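Local coordinates for protein cytosolic phospholipase A2 delta (Homo sapiens, PDB 5IZ5) that hydrolyses glycerophospholipids at the sn-2 position in a calcium-dependent manner, with a preference for linoleic acid there, at residues N157-A162 against C620-F625; K255-D260 against L271-E276; A296-R301 against V358-G363; H395-K400 against Y777-F782. The protein carries 3 engineered substitutions. One frame throughout, in Å; residues are numbered along the deposited sequence.

Overall arrangement
Contacts 1, 3 and 4 are largely buried, whereas contact 2, on a hairpin, is only partly buried and has its centre about 40 Å from that of the chain. Contacts 1 and 2 reach the same antiparallel sheet through the neighbouring strands 160-172 and 266-277, yet differ in chemistry: a histidine, a valine and a bridging water in contact 1, a backbone hydrogen-bond ladder in contact 2. Contacts 3 and 4 both belong to the catalytic part, with nearest atoms about 14 Å apart. In contact 3 an arginine grips a carbonyl oxygen beside the central sheet; in contact 4 two helix ends meet through a leucine and aromatic rings, next to a sulfate.

Contact 1 (N157-A162 against C620-F625); sequences NKVIVA and CSHKDF
The backbones of 157-162 and 620-625 come nearest at Val159 and His622, whose CA atoms lie 7.0 Å apart, and no direct hydrogen bond joins the two segments. Instead, the Val159 methyl CG1 sits squarely over one face of the His622 imidazole, 3.6 Å from its centroid and 14° off the ring normal, a CH-pi contact. His622 holds CG anti to its backbone N (chi1 -180°), which carries the ring out from the N-cap of helix 623-628 to the valine. Lys158 CB approaches the same ring obliquely, and CG1 of Val159 also reaches Phe625 CB at 4.4 Å. The contact thus sets the turn leading into strand 160-172 of the antiparallel sheet against the start of a helix in the PLA2c region. A water closes the polar side: it donates to Asn157 O at 2.7 Å and lies 3.0 Å from His622 NE2. The link between strands 152-156 and 160-172 begins with an Asx turn, Asn157 OD1 accepting from Val159 N at 3.0 Å; a 2.9 Å bond from Ile160 N extends it to an Asx motif, so two successive N-H groups hold this oxygen. Asn157 ND2 is bonded to Tyr497 O, and the Phe288 ring meets His622.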
loop_
_atom_site.group_PDB
_atom_site.type_symbol
_atom_site.label_atom_id
_atom_site.label_comp_id
_atom_site.label_asym_id
_atom_site.label_seq_id
_atom_site.Cartn_x
_atom_site.Cartn_y
_atom_site.Cartn_z
ATOM N N ASN B 157 -0.065 -18.521 3.848
ATOM C CA ASN B 157 -1.018 -18.136 4.889
ATOM C C ASN B 157 -2.452 -18.459 4.435
ATOM O O ASN B 157 -3.417 -17.909 4.964
ATOM C CB ASN B 157 -0.899 -16.653 5.229
ATOM C CG ASN B 157 -1.125 -15.755 4.027
ATOM O OD1 ASN B 157 -1.572 -16.206 2.968
ATOM N ND2 ASN B 157 -0.834 -14.473 4.191
ATOM N N LYS B 158 -2.561 -19.331 3.428
ATOM C CA LYS B 158 -3.826 -19.783 2.823
ATOM C C LYS B 158 -4.482 -18.785 1.859
ATOM O O LYS B 158 -5.553 -19.069 1.322
ATOM C CB LYS B 158 -4.828 -20.245 3.889
ATOM C CG LYS B 158 -4.308 -21.359 4.785
ATOM C CD LYS B 158 -3.890 -22.581 3.984
ATOM C CE LYS B 158 -3.422 -23.691 4.918
ATOM N NZ LYS B 158 -3.884 -25.050 4.521
ATOM N N VAL B 159 -3.847 -17.637 1.624
ATOM C CA VAL B 159 -4.289 -16.736 0.544
ATOM C C VAL B 159 -3.130 -16.436 -0.415
ATOM O O VAL B 159 -3.304 -16.519 -1.621
ATOM C CB VAL B 159 -5.047 -15.470 1.036
ATOM C CG1 VAL B 159 -5.431 -15.576 2.501
ATOM C CG2 VAL B 159 -4.290 -14.190 0.738
ATOM N N ILE B 160 -1.950 -16.145 0.126
ATOM C CA ILE B 160 -0.741 -15.977 -0.666
ATOM C C ILE B 160 0.119 -17.222 -0.517
ATOM O O ILE B 160 0.242 -17.739 0.587
ATOM C CB ILE B 160 0.085 -14.780 -0.143
ATOM C CG1 ILE B 160 -0.552 -13.438 -0.548
ATOM C CG2 ILE B 160 1.546 -14.854 -0.573
ATOM C CD1 ILE B 160 -0.683 -13.197 -2.037
ATOM N N VAL B 161 0.740 -17.655 -1.614
ATOM C CA VAL B 161 1.631 -18.811 -1.643
ATOM C C VAL B 161 3.009 -18.405 -2.158
ATOM O O VAL B 161 3.146 -17.774 -3.212
ATOM C CB VAL B 161 1.117 -19.917 -2.587
ATOM C CG1 VAL B 161 2.099 -21.082 -2.650
ATOM C CG2 VAL B 161 -0.251 -20.413 -2.148
ATOM N N ALA B 162 4.025 -18.789 -1.398
ATOM C CA ALA B 162 5.399 -18.703 -1.837
ATOM C C ALA B 162 5.795 -20.060 -2.423
ATOM O O ALA B 162 5.842 -21.082 -1.715
ATOM C CB ALA B 162 6.286 -18.336 -0.671
ATOM N N CYS B 620 -10.141 -17.199 -2.178
ATOM C CA CYS B 620 -11.453 -16.528 -2.109
ATOM C C CYS B 620 -12.263 -16.825 -0.865
ATOM O O CYS B 620 -12.917 -15.935 -0.330
ATOM C CB CYS B 620 -12.326 -16.883 -3.305
ATOM S SG CYS B 620 -12.158 -15.734 -4.659
ATOM N N SER B 621 -12.238 -18.077 -0.428
ATOM C CA SER B 621 -13.014 -18.513 0.718
ATOM C C SER B 621 -12.157 -18.497 1.989
ATOM O O SER B 621 -12.113 -19.485 2.731
ATOM C CB SER B 621 -13.528 -19.927 0.464
ATOM O OG SER B 621 -12.457 -20.856 0.447
ATOM N N HIS B 622 -11.458 -17.389 2.217
ATOM C CA HIS B 622 -10.691 -17.180 3.431
ATOM C C HIS B 622 -11.298 -15.971 4.125
ATOM O O HIS B 622 -11.602 -14.971 3.479
ATOM C CB HIS B 622 -9.215 -16.945 3.095
ATOM C CG HIS B 622 -8.341 -16.724 4.290
ATOM N ND1 HIS B 622 -8.133 -15.481 4.852
ATOM C CD2 HIS B 622 -7.610 -17.592 5.026
ATOM C CE1 HIS B 622 -7.320 -15.596 5.886
ATOM N NE2 HIS B 622 -6.984 -16.867 6.011
ATOM N N LYS B 623 -11.465 -16.054 5.438
ATOM C CA LYS B 623 -12.251 -15.058 6.161
ATOM C C LYS B 623 -11.724 -13.647 5.971
ATOM O O LYS B 623 -12.483 -12.710 5.739
ATOM C CB LYS B 623 -12.255 -15.366 7.653
ATOM C CG LYS B 623 -13.092 -16.570 8.036
ATOM C CD LYS B 623 -12.909 -16.930 9.505
ATOM C CE LYS B 623 -13.900 -17.994 9.950
ATOM N NZ LYS B 623 -13.596 -18.497 11.321
ATOM N N ASP B 624 -10.416 -13.495 6.103
ATOM C CA ASP B 624 -9.805 -12.172 6.035
ATOM C C ASP B 624 -9.678 -11.606 4.628
ATOM O O ASP B 624 -9.828 -10.405 4.448
ATOM C CB ASP B 624 -8.452 -12.177 6.722
ATOM C CG ASP B 624 -8.544 -12.629 8.161
ATOM O OD1 ASP B 624 -9.460 -12.164 8.870
ATOM O OD2 ASP B 624 -7.711 -13.455 8.581
ATOM N N PHE B 625 -9.425 -12.446 3.631
ATOM C CA PHE B 625 -9.369 -11.969 2.252
ATOM C C PHE B 625 -10.781 -11.544 1.843
ATOM O O PHE B 625 -10.984 -10.485 1.245
ATOM C CB PHE B 625 -8.874 -13.061 1.301
ATOM C CG PHE B 625 -8.900 -12.651 -0.138
ATOM C CD1 PHE B 625 -7.841 -11.949 -0.681
ATOM C CD2 PHE B 625 -10.001 -12.932 -0.943
ATOM C CE1 PHE B 625 -7.862 -11.546 -2.003
ATOM C CE2 PHE B 625 -10.026 -12.534 -2.263
ATOM C CZ PHE B 625 -8.958 -11.834 -2.794
HETATM O O HOH W 1 -4.489 -17.766 7.480
#

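Contact 2 (K255-D260 against L271-E276); sequences KEVTMD and LQLKAE
Val257 N donates to Leu273 O over 2.8 Å in a bond that is nearly straight (170°), and the reverse bond from Leu273 N to Val257 O closes this hydrogen-bonded pair. Met259 with Leu271 and Lys255 with Ala275 form equivalent pairs on either side of it, although the bond from Ala275 N to Lys255 O is weak. The result is a regular antiparallel beta hairpin, probably part of the second, cPLA2-type C2 domain. In the non-hydrogen-bonded pairs, CA-H groups point at carbonyls, as from Lys274 CA to Lys255 O at 3.1 Å. Lys274 starts with CG anti to the backbone N (chi1 169°) and bends at chi2, which lays its CD 3.5 Å from Glu256 OE1 and leaves NZ in a long salt bridge of 3.9 Å to that oxygen. With an alanine in place of this lysine, the Glu256 carboxylate would probably lose its distant charge partner. Thr258 and Gln272 run side by side on the same face. On the other, Val257 CB meets Leu273 CD1 at 4.2 Å, while Lys255 NZ is bonded to Pro247 O. Strand 266-277 pairs along its far edge with strand 160-172, and Lys255 and Met259 touch strand 244-248 of another sheet.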
loop_
_atom_site.group_PDB
_atom_site.type_symbol
_atom_site.label_atom_id
_atom_site.label_comp_id
_atom_site.label_asym_id
_atom_site.label_seq_id
_atom_site.Cartn_x
_atom_site.Cartn_y
_atom_site.Cartn_z
ATOM N N LYS B 255 23.310 -29.375 -8.448
ATOM C CA LYS B 255 24.289 -29.931 -9.364
ATOM C C LYS B 255 25.315 -28.868 -9.704
ATOM O O LYS B 255 25.128 -27.688 -9.405
ATOM C CB LYS B 255 23.599 -30.369 -10.642
ATOM C CG LYS B 255 23.044 -29.213 -11.442
ATOM C CD LYS B 255 22.354 -29.719 -12.672
ATOM C CE LYS B 255 21.994 -28.591 -13.587
ATOM N NZ LYS B 255 21.402 -29.161 -14.816
ATOM N N GLU B 256 26.373 -29.301 -10.377
ATOM C CA GLU B 256 27.502 -28.440 -10.683
ATOM C C GLU B 256 28.038 -28.776 -12.063
ATOM O O GLU B 256 28.446 -29.908 -12.310
ATOM C CB GLU B 256 28.582 -28.651 -9.620
ATOM C CG GLU B 256 29.648 -27.557 -9.550
ATOM C CD GLU B 256 30.052 -27.199 -8.120
ATOM O OE1 GLU B 256 29.774 -27.983 -7.187
ATOM O OE2 GLU B 256 30.649 -26.118 -7.918
ATOM N N VAL B 257 28.028 -27.791 -12.957
ATOM C CA VAL B 257 28.481 -27.994 -14.328
ATOM C C VAL B 257 29.560 -26.980 -14.669
ATOM O O VAL B 257 29.544 -25.850 -14.173
ATOM C CB VAL B 257 27.309 -27.882 -15.327
ATOM C CG1 VAL B 257 27.804 -27.825 -16.766
ATOM C CG2 VAL B 257 26.364 -29.057 -15.147
ATOM N N THR B 258 30.507 -27.420 -15.497
ATOM C CA THR B 258 31.499 -26.552 -16.104
ATOM C C THR B 258 31.325 -26.679 -17.597
ATOM O O THR B 258 31.248 -27.787 -18.129
ATOM C CB THR B 258 32.939 -26.970 -15.774
ATOM O OG1 THR B 258 33.068 -27.173 -14.369
ATOM C CG2 THR B 258 33.934 -25.897 -16.234
ATOM N N MET B 259 31.260 -25.552 -18.281
ATOM C CA MET B 259 31.318 -25.590 -19.731
ATOM C C MET B 259 32.026 -24.381 -20.298
ATOM O O MET B 259 32.116 -23.317 -19.671
ATOM C CB MET B 259 29.932 -25.745 -20.353
ATOM C CG MET B 259 29.581 -27.182 -20.717
ATOM S SD MET B 259 28.035 -27.352 -21.637
ATOM C CE MET B 259 27.753 -29.117 -21.539
ATOM N N ASP B 260 32.532 -24.583 -21.504
ATOM C CA ASP B 260 33.293 -23.575 -22.194
ATOM C C ASP B 260 32.402 -22.951 -23.261
ATOM O O ASP B 260 31.985 -23.623 -24.198
ATOM C CB ASP B 260 34.546 -24.206 -22.797
ATOM C CG ASP B 260 35.462 -24.815 -21.739
ATOM O OD1 ASP B 260 36.024 -25.898 -21.993
ATOM O OD2 ASP B 260 35.612 -24.225 -20.649
ATOM N N LEU B 271 32.862 -21.212 -17.838
ATOM C CA LEU B 271 31.914 -20.837 -16.794
ATOM C C LEU B 271 31.596 -22.028 -15.920
ATOM O O LEU B 271 31.524 -23.160 -16.394
ATOM C CB LEU B 271 30.610 -20.296 -17.388
ATOM C CG LEU B 271 30.518 -18.815 -17.723
ATOM C CD1 LEU B 271 31.856 -18.136 -17.910
ATOM C CD2 LEU B 271 29.694 -18.625 -18.972
ATOM N N GLN B 272 31.386 -21.748 -14.641
ATOM C CA GLN B 272 31.008 -22.763 -13.676
ATOM C C GLN B 272 29.659 -22.411 -13.074
ATOM O O GLN B 272 29.460 -21.323 -12.531
ATOM C CB GLN B 272 32.081 -22.901 -12.600
ATOM C CG GLN B 272 33.367 -23.492 -13.153
ATOM C CD GLN B 272 34.485 -23.576 -12.133
ATOM O OE1 GLN B 272 35.566 -23.007 -12.317
ATOM N NE2 GLN B 272 34.231 -24.284 -11.046
ATOM N N LEU B 273 28.705 -23.321 -13.175
ATOM C CA LEU B 273 27.442 -23.023 -12.523
ATOM C C LEU B 273 26.938 -24.134 -11.620
ATOM O O LEU B 273 27.140 -25.324 -11.886
ATOM C CB LEU B 273 26.364 -22.491 -13.484
ATOM C CG LEU B 273 25.677 -23.224 -14.618
ATOM C CD1 LEU B 273 26.656 -23.698 -15.674
ATOM C CD2 LEU B 273 24.822 -24.366 -14.105
ATOM N N LYS B 274 26.318 -23.707 -10.519
ATOM C CA LYS B 274 25.691 -24.618 -9.585
ATOM C C LYS B 274 24.291 -24.150 -9.222
ATOM O O LYS B 274 24.101 -23.038 -8.725
ATOM C CB LYS B 274 26.528 -24.771 -8.312
ATOM C CG LYS B 274 25.793 -25.511 -7.193
ATOM C CD LYS B 274 26.594 -26.654 -6.580
ATOM C CE LYS B 274 25.695 -27.580 -5.769
ATOM N NZ LYS B 274 26.424 -28.778 -5.266
ATOM N N ALA B 275 23.329 -25.035 -9.460
ATOM C CA ALA B 275 21.953 -24.825 -9.064
ATOM C C ALA B 275 21.765 -25.415 -7.674
ATOM O O ALA B 275 22.221 -26.525 -7.396
ATOM C CB ALA B 275 21.016 -25.491 -10.053
ATOM N N GLU B 276 21.093 -24.664 -6.810
ATOM C CA GLU B 276 20.894 -25.054 -5.423
ATOM C C GLU B 276 19.495 -24.636 -4.981
ATOM O O GLU B 276 18.916 -23.700 -5.533
ATOM C CB GLU B 276 21.959 -24.392 -4.535
ATOM C CG GLU B 276 22.682 -25.349 -3.600
ATOM C CD GLU B 276 23.718 -24.649 -2.735
ATOM O OE1 GLU B 276 23.533 -23.452 -2.414
ATOM O OE2 GLU B 276 24.721 -25.301 -2.374
#

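Contact 3 (A296-R301 against V358-G363); sequences AFLSRR and VTYFSG
This is a buried helix-to-strand contact in the catalytic part of the enzyme: Phe297, Leu298 and Arg301 of helix 292-313 lie against Val358, Thr359 and Tyr360, where the chain enters strand 360-363. Its polar anchor is Val358 O, which Arg301 grips side-on with two nitrogens, NE at 2.8 Å and NH2 at 2.7 Å. The oxygen lies 8° from the guanidinium plane; NH2 comes in the carbonyl plane, while NE is tilted 27° from it. A bend at chi2 (59°) turns the otherwise extended arginine toward this carbonyl. Its remaining nitrogen, NH1, is bonded to Gly459 O, so a methionine in its place would probably leave two backbone oxygens without these arginine donors and untie the helix from the chain at Val358. Strand 360-363 runs parallel between strands 327-331 and 463-471 in the central mixed sheet and leads on to the nucleophile Ser365 and then helix 367-375, the strand-nucleophile-helix order of a nucleophile elbow. The rest of the contact is mainly apolar. Leu298 CD2 presses on Thr359 CG2 at 3.5 Å, tighter than usual, and stands 3.4 Å from Tyr360 OH, the hydroxyl being bonded to Glu294 OE2. Thr359 CG2 itself sits over the centre of the Tyr360 ring, 3.7 Å above its plane. Phe297 turns its ring edge to Thr359 O, with CE2 3.9 Å away, and Arg301 CB covers part of one face of that ring.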
loop_
_atom_site.group_PDB
_atom_site.type_symbol
_atom_site.label_atom_id
_atom_site.label_comp_id
_atom_site.label_asym_id
_atom_site.label_seq_id
_atom_site.Cartn_x
_atom_site.Cartn_y
_atom_site.Cartn_z
ATOM N N ALA B 296 4.477 -8.476 21.567
ATOM C CA ALA B 296 5.373 -8.084 22.650
ATOM C C ALA B 296 5.081 -6.660 23.102
ATOM O O ALA B 296 5.048 -6.376 24.299
ATOM C CB ALA B 296 6.822 -8.219 22.217
ATOM N N PHE B 297 4.856 -5.763 22.147
ATOM C CA PHE B 297 4.503 -4.392 22.492
ATOM C C PHE B 297 3.234 -4.349 23.346
ATOM O O PHE B 297 3.148 -3.571 24.291
ATOM C CB PHE B 297 4.314 -3.521 21.245
ATOM C CG PHE B 297 3.581 -2.241 21.518
ATOM C CD1 PHE B 297 4.254 -1.143 22.011
ATOM C CD2 PHE B 297 2.212 -2.151 21.320
ATOM C CE1 PHE B 297 3.589 0.034 22.286
ATOM C CE2 PHE B 297 1.534 -0.977 21.594
ATOM C CZ PHE B 297 2.224 0.118 22.076
ATOM N N LEU B 298 2.248 -5.165 22.996
ATOM C CA LEU B 298 0.978 -5.149 23.707
ATOM C C LEU B 298 1.151 -5.495 25.181
ATOM O O LEU B 298 0.557 -4.835 26.044
ATOM C CB LEU B 298 -0.037 -6.092 23.059
ATOM C CG LEU B 298 -0.592 -5.619 21.712
ATOM C CD1 LEU B 298 -1.461 -6.707 21.102
ATOM C CD2 LEU B 298 -1.376 -4.316 21.846
ATOM N N SER B 299 1.957 -6.519 25.462
ATOM C CA SER B 299 2.266 -6.890 26.849
ATOM C C SER B 299 2.911 -5.728 27.589
ATOM O O SER B 299 2.523 -5.411 28.709
ATOM C CB SER B 299 3.140 -8.154 26.916
ATOM O OG SER B 299 4.475 -7.933 26.470
ATOM N N ARG B 300 3.867 -5.065 26.946
ATOM C CA ARG B 300 4.503 -3.888 27.525
ATOM C C ARG B 300 3.504 -2.745 27.734
ATOM O O ARG B 300 3.440 -2.154 28.816
ATOM C CB ARG B 300 5.677 -3.440 26.641
ATOM C CG ARG B 300 6.868 -4.381 26.709
ATOM C CD ARG B 300 8.111 -3.913 25.974
ATOM N NE ARG B 300 7.877 -3.212 24.701
ATOM C CZ ARG B 300 7.956 -3.768 23.488
ATOM N NH1 ARG B 300 8.240 -5.055 23.334
ATOM N NH2 ARG B 300 7.745 -3.023 22.409
ATOM N N ARG B 301 2.697 -2.460 26.716
ATOM C CA ARG B 301 1.778 -1.325 26.763
ATOM C C ARG B 301 0.664 -1.530 27.790
ATOM O O ARG B 301 0.277 -0.591 28.473
ATOM C CB ARG B 301 1.172 -1.054 25.374
ATOM C CG ARG B 301 0.290 0.186 25.281
ATOM C CD ARG B 301 1.045 1.452 25.649
ATOM N NE ARG B 301 0.214 2.643 25.538
ATOM C CZ ARG B 301 0.608 3.867 25.878
ATOM N NH1 ARG B 301 1.832 4.083 26.358
ATOM N NH2 ARG B 301 -0.230 4.887 25.742
ATOM N N VAL B 358 -4.261 4.650 26.145
ATOM C CA VAL B 358 -4.444 4.367 24.717
ATOM C C VAL B 358 -3.415 3.361 24.211
ATOM O O VAL B 358 -2.215 3.547 24.399
ATOM C CB VAL B 358 -4.334 5.657 23.879
ATOM C CG1 VAL B 358 -4.512 5.361 22.393
ATOM C CG2 VAL B 358 -5.362 6.677 24.345
ATOM N N THR B 359 -3.889 2.306 23.556
ATOM C CA THR B 359 -3.011 1.283 22.985
ATOM C C THR B 359 -2.631 1.593 21.532
ATOM O O THR B 359 -1.455 1.512 21.166
ATOM C CB THR B 359 -3.652 -0.117 23.077
ATOM O OG1 THR B 359 -3.765 -0.491 24.453
ATOM C CG2 THR B 359 -2.811 -1.169 22.351
ATOM N N TYR B 360 -3.623 1.960 20.719
ATOM C CA TYR B 360 -3.420 2.185 19.286
ATOM C C TYR B 360 -3.727 3.617 18.865
ATOM O O TYR B 360 -4.622 4.262 19.411
ATOM C CB TYR B 360 -4.305 1.242 18.490
ATOM C CG TYR B 360 -3.931 -0.219 18.599
ATOM C CD1 TYR B 360 -2.716 -0.682 18.113
ATOM C CD2 TYR B 360 -4.807 -1.141 19.162
ATOM C CE1 TYR B 360 -2.374 -2.021 18.196
ATOM C CE2 TYR B 360 -4.478 -2.483 19.247
ATOM C CZ TYR B 360 -3.260 -2.919 18.766
ATOM O OH TYR B 360 -2.925 -4.253 18.828
ATOM N N PHE B 361 -2.991 4.102 17.869
ATOM C CA PHE B 361 -3.125 5.478 17.390
ATOM C C PHE B 361 -3.019 5.448 15.861
ATOM O O PHE B 361 -1.925 5.323 15.314
ATOM C CB PHE B 361 -2.041 6.337 18.062
ATOM C CG PHE B 361 -2.067 7.808 17.710
ATOM C CD1 PHE B 361 -3.069 8.377 16.926
ATOM C CD2 PHE B 361 -1.065 8.639 18.196
ATOM C CE1 PHE B 361 -3.044 9.730 16.623
ATOM C CE2 PHE B 361 -1.043 9.990 17.904
ATOM C CZ PHE B 361 -2.036 10.538 17.114
ATOM N N SER B 362 -4.169 5.523 15.185
ATOM C CA SER B 362 -4.226 5.476 13.721
ATOM C C SER B 362 -4.535 6.844 13.116
ATOM O O SER B 362 -5.239 7.674 13.716
ATOM C CB SER B 362 -5.257 4.455 13.232
ATOM O OG SER B 362 -6.579 4.927 13.414
ATOM N N GLY B 363 -3.999 7.067 11.919
ATOM C CA GLY B 363 -4.202 8.323 11.208
ATOM C C GLY B 363 -3.959 8.212 9.713
ATOM O O GLY B 363 -3.331 7.250 9.228
#

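Contact 4 (H395-K400 against Y777-F782); sequences HLAKSK and YKEEDF. With SO4 (sulfate ion), chain M.
Leu396 leans from helix 386-397 onto Tyr777, with CB directed at segment 777-782 and CG anti to the backbone N (chi1 -152°). CG comes 3.8 Å from Tyr777 CG. Beyond it, CD2 lies over one face of the tyrosine ring, offset toward the rim, 28° off the normal and 3.4 Å from Tyr777 CD1. The same methyl meets the edge of Phe782, in the plane of that ring, at 3.8 Å from its CD1. The contact thus joins the C-terminal end of helix 386-397 to the start of helix 779-794; Tyr777 also touches helix 335-351, and its side chain is about 7 Å from that of Gly335, a substrate-binding residue. Tyr777 N donates to Leu396 O over 2.9 Å, approaching well above the plane of that carbonyl, at 44°. Ala397 adds a CA-H contact to Tyr777 O and sets its CB 3.8 Å from Glu779 CG. Lys400 folds back on the helix end, its NZ bonded to His395 O at 2.9 Å as well as to Lys398 O and Met775 O. Lys400 N donates to O2 of a sulfate at 2.8 Å; this ion, probably from the crystallisation liquor, is also held by Thr776, Ser581 and Leu401 N.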
loop_
_atom_site.group_PDB
_atom_site.type_symbol
_atom_site.label_atom_id
_atom_site.label_comp_id
_atom_site.label_asym_id
_atom_site.label_seq_id
_atom_site.Cartn_x
_atom_site.Cartn_y
_atom_site.Cartn_z
ATOM N N HIS B 395 6.491 26.933 12.866
ATOM C CA HIS B 395 6.680 26.541 11.469
ATOM C C HIS B 395 5.445 26.808 10.629
ATOM O O HIS B 395 5.554 27.157 9.458
ATOM C CB HIS B 395 7.106 25.075 11.374
ATOM C CG HIS B 395 8.544 24.864 11.727
ATOM N ND1 HIS B 395 9.568 25.225 10.883
ATOM C CD2 HIS B 395 9.131 24.373 12.843
ATOM C CE1 HIS B 395 10.726 24.949 11.452
ATOM N NE2 HIS B 395 10.487 24.431 12.644
ATOM N N LEU B 396 4.267 26.658 11.225
ATOM C CA LEU B 396 3.032 26.922 10.499
ATOM C C LEU B 396 2.827 28.436 10.302
ATOM O O LEU B 396 2.140 28.854 9.372
ATOM C CB LEU B 396 1.841 26.267 11.207
ATOM C CG LEU B 396 0.625 25.842 10.373
ATOM C CD1 LEU B 396 0.991 25.046 9.133
ATOM C CD2 LEU B 396 -0.316 25.020 11.241
ATOM N N ALA B 397 3.461 29.244 11.154
ATOM C CA ALA B 397 3.361 30.708 11.089
ATOM C C ALA B 397 4.298 31.359 10.074
ATOM O O ALA B 397 3.959 32.392 9.504
ATOM C CB ALA B 397 3.600 31.313 12.470
ATOM N N LYS B 398 5.473 30.771 9.857
ATOM C CA LYS B 398 6.474 31.374 8.965
ATOM C C LYS B 398 5.972 31.482 7.525
ATOM O O LYS B 398 5.113 30.708 7.096
ATOM C CB LYS B 398 7.781 30.574 8.996
ATOM C CG LYS B 398 7.710 29.262 8.232
ATOM C CD LYS B 398 8.885 28.354 8.540
ATOM C CE LYS B 398 8.674 26.979 7.926
ATOM N NZ LYS B 398 9.961 26.258 7.760
ATOM N N SER B 399 6.526 32.438 6.788
ATOM C CA SER B 399 6.124 32.674 5.400
ATOM C C SER B 399 6.537 31.514 4.501
ATOM O O SER B 399 7.699 31.125 4.473
ATOM C CB SER B 399 6.740 33.967 4.863
ATOM O OG SER B 399 6.544 34.078 3.461
ATOM N N LYS B 400 5.579 30.985 3.757
ATOM C CA LYS B 400 5.834 29.876 2.856
ATOM C C LYS B 400 6.263 30.337 1.473
ATOM O O LYS B 400 6.544 29.507 0.617
ATOM C CB LYS B 400 4.611 28.964 2.766
ATOM C CG LYS B 400 4.141 28.460 4.125
ATOM C CD LYS B 400 5.256 27.757 4.893
ATOM C CE LYS B 400 4.741 27.029 6.124
ATOM N NZ LYS B 400 4.065 27.946 7.085
ATOM N N TYR B 777 -0.604 29.566 9.029
ATOM C CA TYR B 777 -1.533 29.916 10.096
ATOM C C TYR B 777 -0.914 31.033 10.917
ATOM O O TYR B 777 0.207 30.894 11.399
ATOM C CB TYR B 777 -1.765 28.716 11.021
ATOM C CG TYR B 777 -2.713 27.637 10.527
ATOM C CD1 TYR B 777 -3.277 26.738 11.425
ATOM C CD2 TYR B 777 -3.052 27.511 9.183
ATOM C CE1 TYR B 777 -4.140 25.742 11.000
ATOM C CE2 TYR B 777 -3.918 26.518 8.753
ATOM C CZ TYR B 777 -4.456 25.633 9.666
ATOM O OH TYR B 777 -5.315 24.647 9.240
ATOM N N LYS B 778 -1.634 32.142 11.072
ATOM C CA LYS B 778 -1.264 33.150 12.066
ATOM C C LYS B 778 -1.333 32.480 13.429
ATOM O O LYS B 778 -2.244 31.689 13.680
ATOM C CB LYS B 778 -2.220 34.337 12.017
ATOM C CG LYS B 778 -2.086 35.181 10.761
ATOM C CD LYS B 778 -3.386 35.886 10.397
ATOM C CE LYS B 778 -3.831 36.864 11.474
ATOM N NZ LYS B 778 -4.937 37.733 10.989
ATOM N N GLU B 779 -0.367 32.765 14.297
ATOM C CA GLU B 779 -0.312 32.116 15.613
ATOM C C GLU B 779 -1.639 32.264 16.348
ATOM O O GLU B 779 -2.081 31.353 17.044
ATOM C CB GLU B 779 0.845 32.668 16.452
ATOM C CG GLU B 779 2.214 32.400 15.833
ATOM C CD GLU B 779 3.341 32.263 16.845
ATOM O OE1 GLU B 779 4.487 32.015 16.417
ATOM O OE2 GLU B 779 3.097 32.390 18.064
ATOM N N GLU B 780 -2.274 33.414 16.150
ATOM C CA GLU B 780 -3.630 33.676 16.616
ATOM C C GLU B 780 -4.600 32.561 16.206
ATOM O O GLU B 780 -5.294 31.997 17.049
ATOM C CB GLU B 780 -4.104 35.015 16.038
ATOM C CG GLU B 780 -5.086 35.793 16.895
ATOM C CD GLU B 780 -5.506 37.111 16.248
ATOM O OE1 GLU B 780 -6.273 37.869 16.886
ATOM O OE2 GLU B 780 -5.073 37.391 15.105
ATOM N N ASP B 781 -4.638 32.250 14.908
ATOM C CA ASP B 781 -5.539 31.225 14.359
ATOM C C ASP B 781 -5.151 29.802 14.758
ATOM O O ASP B 781 -6.014 28.939 14.912
ATOM C CB ASP B 781 -5.595 31.314 12.829
ATOM C CG ASP B 781 -6.287 32.575 12.333
ATOM O OD1 ASP B 781 -7.163 33.106 13.048
ATOM O OD2 ASP B 781 -5.960 33.026 11.216
ATOM N N PHE B 782 -3.851 29.552 14.893
ATOM C CA PHE B 782 -3.357 28.258 15.356
ATOM C C PHE B 782 -3.870 27.974 16.762
ATOM O O PHE B 782 -4.435 26.910 17.019
ATOM C CB PHE B 782 -1.826 28.246 15.358
ATOM C CG PHE B 782 -1.224 26.954 15.838
ATOM C CD1 PHE B 782 -0.804 25.987 14.932
ATOM C CD2 PHE B 782 -1.069 26.702 17.195
ATOM C CE1 PHE B 782 -0.244 24.794 15.366
ATOM C CE2 PHE B 782 -0.508 25.512 17.636
ATOM C CZ PHE B 782 -0.094 24.557 16.720
HETATM S S SO4 M . 3.095 33.048 3.224
HETATM O O1 SO4 M . 2.868 33.912 4.406
HETATM O O2 SO4 M . 2.896 31.628 3.594
HETATM O O3 SO4 M . 2.151 33.422 2.151
HETATM O O4 SO4 M . 4.473 33.234 2.724
#